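Local coordinates for protein probable M18-family aminopeptidase 1 (Thermotoga maritima, PDB 2GLF) that probably acts as a zinc-dependent aminopeptidase of the M18 family, removing amino acids from the N-termini of peptides, and carries manganese ions in this crystal, at residues L98-N103 against L184-G189; H135-L138 against T144-E147. All blocks are in the same frame, centred on the assembly; numbering follows the deposited sequence.

Contact 1. Residues L98-N103 against L184-G189; sequences LDFKPN and LMLIAG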
loop_
_atom_site.group_PDB
_atom_site.type_symbol
_atom_site.label_atom_id
_atom_site.label_comp_id
_atom_site.label_asym_id
_atom_site.label_seq_id
_atom_site.Cartn_x
_atom_site.Cartn_y
_atom_site.Cartn_z
ATOM N N LEU A 98 -5.786 -3.413 -37.862
ATOM C CA LEU A 98 -4.813 -2.355 -37.632
ATOM C C LEU A 98 -4.847 -1.502 -38.898
ATOM O O LEU A 98 -4.872 -2.041 -40.004
ATOM C CB LEU A 98 -3.403 -2.923 -37.441
ATOM C CG LEU A 98 -3.107 -3.870 -36.275
ATOM C CD1 LEU A 98 -1.649 -4.320 -36.362
ATOM C CD2 LEU A 98 -3.377 -3.182 -34.946
ATOM N N ASP A 99 -4.871 -0.181 -38.741
ATOM C CA ASP A 99 -4.888 0.724 -39.887
ATOM C C ASP A 99 -3.587 1.504 -39.971
ATOM O O ASP A 99 -3.096 1.993 -38.961
ATOM C CB ASP A 99 -6.025 1.750 -39.782
ATOM C CG ASP A 99 -7.409 1.137 -39.909
ATOM O OD1 ASP A 99 -7.548 0.046 -40.509
ATOM O OD2 ASP A 99 -8.371 1.776 -39.420
ATOM N N PHE A 100 -3.029 1.616 -41.170
ATOM C CA PHE A 100 -1.819 2.404 -41.373
ATOM C C PHE A 100 -2.222 3.842 -41.016
ATOM O O PHE A 100 -3.313 4.284 -41.378
ATOM C CB PHE A 100 -1.418 2.389 -42.856
ATOM C CG PHE A 100 -0.475 1.279 -43.250
ATOM C CD1 PHE A 100 -0.417 0.087 -42.538
ATOM C CD2 PHE A 100 0.328 1.422 -44.380
ATOM C CE1 PHE A 100 0.423 -0.943 -42.948
ATOM C CE2 PHE A 100 1.164 0.401 -44.794
ATOM C CZ PHE A 100 1.213 -0.785 -44.077
ATOM N N LYS A 101 -1.368 4.574 -40.309
ATOM C CA LYS A 101 -1.689 5.965 -39.992
ATOM C C LYS A 101 -1.549 6.765 -41.283
ATOM O O LYS A 101 -1.048 6.251 -42.278
ATOM C CB LYS A 101 -0.725 6.528 -38.950
ATOM C CG LYS A 101 -1.041 6.139 -37.522
ATOM C CD LYS A 101 -0.196 6.943 -36.552
ATOM C CE LYS A 101 -0.552 6.625 -35.113
ATOM N NZ LYS A 101 0.388 7.299 -34.176
ATOM N N PRO A 102 -1.995 8.030 -41.290
ATOM C CA PRO A 102 -1.873 8.829 -42.517
ATOM C C PRO A 102 -0.426 8.891 -43.036
ATOM O O PRO A 102 -0.186 8.755 -44.237
ATOM C CB PRO A 102 -2.425 10.185 -42.094
ATOM C CG PRO A 102 -3.494 9.798 -41.109
ATOM C CD PRO A 102 -2.784 8.751 -40.274
ATOM N N ASN A 103 0.536 9.111 -42.143
ATOM C CA ASN A 103 1.947 9.124 -42.536
ATOM C C ASN A 103 2.549 7.940 -41.795
ATOM O O ASN A 103 3.213 8.115 -40.776
ATOM C CB ASN A 103 2.647 10.408 -42.095
ATOM C CG ASN A 103 2.013 11.649 -42.674
ATOM O OD1 ASN A 103 1.742 11.721 -43.870
ATOM N ND2 ASN A 103 1.782 12.642 -41.828
ATOM N N LEU A 184 2.668 -0.816 -32.256
ATOM C CA LEU A 184 2.225 -1.813 -33.227
ATOM C C LEU A 184 2.630 -1.314 -34.612
ATOM O O LEU A 184 1.813 -0.785 -35.362
ATOM C CB LEU A 184 0.706 -2.004 -33.136
ATOM C CG LEU A 184 0.260 -2.489 -31.749
ATOM C CD1 LEU A 184 -1.254 -2.472 -31.618
ATOM C CD2 LEU A 184 0.806 -3.890 -31.523
HETATM N N MSE A 185 3.909 -1.478 -34.935
HETATM C CA MSE A 185 4.441 -1.037 -36.215
HETATM C C MSE A 185 5.059 -2.208 -36.963
HETATM O O MSE A 185 5.879 -2.936 -36.405
HETATM C CB MSE A 185 5.506 0.027 -35.980
HETATM C CG MSE A 185 5.297 0.802 -34.693
HETATM SE SE MSE A 185 6.492 2.307 -34.479
HETATM C CE MSE A 185 8.082 1.363 -33.914
ATOM N N LEU A 186 4.675 -2.406 -38.219
ATOM C CA LEU A 186 5.265 -3.501 -38.978
ATOM C C LEU A 186 6.567 -3.025 -39.601
ATOM O O LEU A 186 6.742 -1.835 -39.884
ATOM C CB LEU A 186 4.325 -4.016 -40.084
ATOM C CG LEU A 186 2.974 -3.356 -40.348
ATOM C CD1 LEU A 186 2.320 -4.036 -41.534
ATOM C CD2 LEU A 186 2.090 -3.451 -39.120
ATOM N N ILE A 187 7.486 -3.963 -39.798
ATOM C CA ILE A 187 8.772 -3.651 -40.397
ATOM C C ILE A 187 8.598 -3.461 -41.906
ATOM O O ILE A 187 8.153 -4.365 -42.610
ATOM C CB ILE A 187 9.784 -4.776 -40.117
ATOM C CG1 ILE A 187 9.941 -4.951 -38.603
ATOM C CG2 ILE A 187 11.119 -4.446 -40.755
ATOM C CD1 ILE A 187 10.939 -6.007 -38.194
ATOM N N ALA A 188 8.931 -2.274 -42.397
ATOM C CA ALA A 188 8.805 -1.990 -43.817
ATOM C C ALA A 188 10.026 -2.488 -44.579
ATOM O O ALA A 188 9.917 -2.930 -45.720
ATOM C CB ALA A 188 8.631 -0.499 -44.032
ATOM N N GLY A 189 11.192 -2.413 -43.943
ATOM C CA GLY A 189 12.404 -2.863 -44.592
ATOM C C GLY A 189 13.630 -2.646 -43.737
ATOM O O GLY A 189 13.554 -2.010 -42.687
#

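Contact 2. Residues H135-L138 against T144-E147; sequences HGVL and TEIE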
loop_
_atom_site.group_PDB
_atom_site.type_symbol
_atom_site.label_atom_id
_atom_site.label_comp_id
_atom_site.label_asym_id
_atom_site.label_seq_id
_atom_site.Cartn_x
_atom_site.Cartn_y
_atom_site.Cartn_z
ATOM N N HIS A 135 -3.587 -4.697 -46.785
ATOM C CA HIS A 135 -4.721 -4.625 -47.707
ATOM C C HIS A 135 -5.367 -3.245 -47.698
ATOM O O HIS A 135 -5.557 -2.648 -46.640
ATOM C CB HIS A 135 -5.780 -5.661 -47.333
ATOM C CG HIS A 135 -5.427 -7.061 -47.727
ATOM N ND1 HIS A 135 -5.273 -7.445 -49.040
ATOM C CD2 HIS A 135 -5.225 -8.173 -46.983
ATOM C CE1 HIS A 135 -4.992 -8.735 -49.091
ATOM N NE2 HIS A 135 -4.956 -9.201 -47.856
ATOM N N GLY A 136 -5.710 -2.733 -48.873
ATOM C CA GLY A 136 -6.337 -1.429 -48.909
ATOM C C GLY A 136 -6.306 -0.732 -50.252
ATOM O O GLY A 136 -6.333 -1.373 -51.301
ATOM N N VAL A 137 -6.248 0.595 -50.211
ATOM C CA VAL A 137 -6.233 1.393 -51.424
ATOM C C VAL A 137 -5.610 2.778 -51.187
ATOM O O VAL A 137 -5.675 3.316 -50.083
ATOM C CB VAL A 137 -7.671 1.541 -51.969
ATOM C CG1 VAL A 137 -8.579 2.113 -50.898
ATOM C CG2 VAL A 137 -7.670 2.428 -53.195
ATOM N N LEU A 138 -4.995 3.335 -52.226
ATOM C CA LEU A 138 -4.361 4.647 -52.149
ATOM C C LEU A 138 -4.700 5.426 -53.422
ATOM O O LEU A 138 -4.762 4.847 -54.507
ATOM C CB LEU A 138 -2.833 4.510 -52.057
ATOM C CG LEU A 138 -2.145 3.580 -51.046
ATOM C CD1 LEU A 138 -0.656 3.518 -51.374
ATOM C CD2 LEU A 138 -2.363 4.060 -49.610
ATOM N N THR A 144 -5.930 9.023 -59.490
ATOM C CA THR A 144 -5.708 7.626 -59.873
ATOM C C THR A 144 -5.772 6.685 -58.665
ATOM O O THR A 144 -4.999 6.817 -57.718
ATOM C CB THR A 144 -4.336 7.456 -60.571
ATOM O OG1 THR A 144 -4.384 8.051 -61.874
ATOM C CG2 THR A 144 -3.975 5.988 -60.705
ATOM N N GLU A 145 -6.697 5.733 -58.711
ATOM C CA GLU A 145 -6.876 4.777 -57.625
ATOM C C GLU A 145 -5.874 3.636 -57.729
ATOM O O GLU A 145 -5.576 3.167 -58.824
ATOM C CB GLU A 145 -8.302 4.234 -57.662
ATOM C CG GLU A 145 -8.591 3.113 -56.696
ATOM C CD GLU A 145 -10.036 2.667 -56.773
ATOM O OE1 GLU A 145 -10.903 3.319 -56.149
ATOM O OE2 GLU A 145 -10.307 1.671 -57.479
ATOM N N ILE A 146 -5.358 3.192 -56.586
ATOM C CA ILE A 146 -4.374 2.113 -56.553
ATOM C C ILE A 146 -4.676 1.085 -55.470
ATOM O O ILE A 146 -4.708 1.405 -54.287
ATOM C CB ILE A 146 -2.950 2.673 -56.325
ATOM C CG1 ILE A 146 -2.561 3.575 -57.498
ATOM C CG2 ILE A 146 -1.948 1.534 -56.177
ATOM C CD1 ILE A 146 -1.148 4.101 -57.435
ATOM N N GLU A 147 -4.891 -0.156 -55.886
ATOM C CA GLU A 147 -5.189 -1.230 -54.950
ATOM C C GLU A 147 -3.915 -1.848 -54.366
ATOM O O GLU A 147 -2.874 -1.905 -55.025
ATOM C CB GLU A 147 -6.031 -2.307 -55.642
ATOM C CG GLU A 147 -7.337 -2.610 -54.930
ATOM C CD GLU A 147 -8.222 -3.567 -55.704
ATOM O OE1 GLU A 147 -7.800 -4.719 -55.945
ATOM O OE2 GLU A 147 -9.345 -3.164 -56.073
#

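Contact 1. Residues L98-N103 against L184-G189
Leu98 and Leu184 bring residues 98-103 and 184-189 together with their CA atoms 8.3 Å apart, too far for backbone pairing, because strand 111-119 lies between them in the same antiparallel sheet. The side chains therefore have to reach over that middle strand. Leu98 does so with one branch: its CG sits beside the backbone N and anti to the carbonyl carbon (chi1 -62°), and CD2 meets CD1 of Leu184 at 4.0 Å, the two side chains crossing at about a right angle. Two residues further on, the far end of the Phe100 ring comes near, with CE1 3.9 Å from CD1 of Leu186. That methyl lies at the ring's edge, near its plane, so neither ring face is spent on it; the ring stacks instead with Phe114 of the intervening strand. The same strand holds the second segment through a backbone bond between Leu186 and Phe114, and Thr116 OG1 bonds to Leu184 O. What joins the two segments directly is one methyl-to-methyl and one ring-edge-to-methyl contact, both buried. The strand between them therefore probably sets the register, while the leucines and the phenylalanine add apolar contact alone, with no polar bond from one segment to the other.

Contact 2. Residues H135-L138 against T144-E147
A beta hairpin, strand 132-139 followed by strand 145-150, pairs Leu138 with Ile146 as a hydrogen-bonded pair; the strand axes here lie 4.7 Å apart and run antiparallel at 163°. Both backbone N-H groups of the pair are used across the contact. Leu138 N donates to Ile146 O at 2.8 Å, fairly straight at hydrogen (159°) and in the carbonyl plane. Ile146 N returns the bond to Leu138 O at 2.7 Å; this one is more bent at the hydrogen, although the donor lies nearly in line with the C=O. Ile146 O has a further neighbour, the CA of Val137, which lies 3.2 Å away as a CA-H...O contact.

The next pair, Val137 with Glu147, is non-hydrogen-bonded. Val137 is backbone-bonded to Glu224 on the inner neighbour, strand 223-229; separately, Gly136 is backbone-bonded to Ile148 further along the hairpin. Glu147 sends its carboxylate along its own strand, where OE1 bonds to NE2 of His149, and His135 is hydrogen-bonded through ND1 to His149 ND1 and through NE2 to Glu133 OE1.

Side chains alternate across the sheet: Leu138 and Ile146 share one face, with Ile215 against both, and Val137 and Glu147 take the other. The carboxylates of Glu145 and Glu147 belong to exposed residues, as suits a strand that is outermost within this chain. Beside Val137, the extended Glu145 side chain contributes only its aliphatic part: with Val137 CG2 anti to the backbone N, that methyl rests against Glu145 CG at 3.7 Å.

In the fold
Both contacts belong to one six-stranded antiparallel sheet, with centres 16 Å apart and nearest atoms about 6 Å apart, so they do not touch. Contact 2 pairs the outermost strand on one side with its neighbour, while contact 1 spans the last three strands on the other. Strand 223-229 connects them: its backbone bonds to His135 and Val137 on one side and to Leu98 and Phe100 on the other. Contact 1 is the nearer to the metal centre, the Leu98 side chain lying about 12 Å from that of His425, which ligates manganese with Asp249 and Glu279. Contact 2 lies away from the metal sites. Contact 1 also borders two other subunits of the twelve-chain assembly.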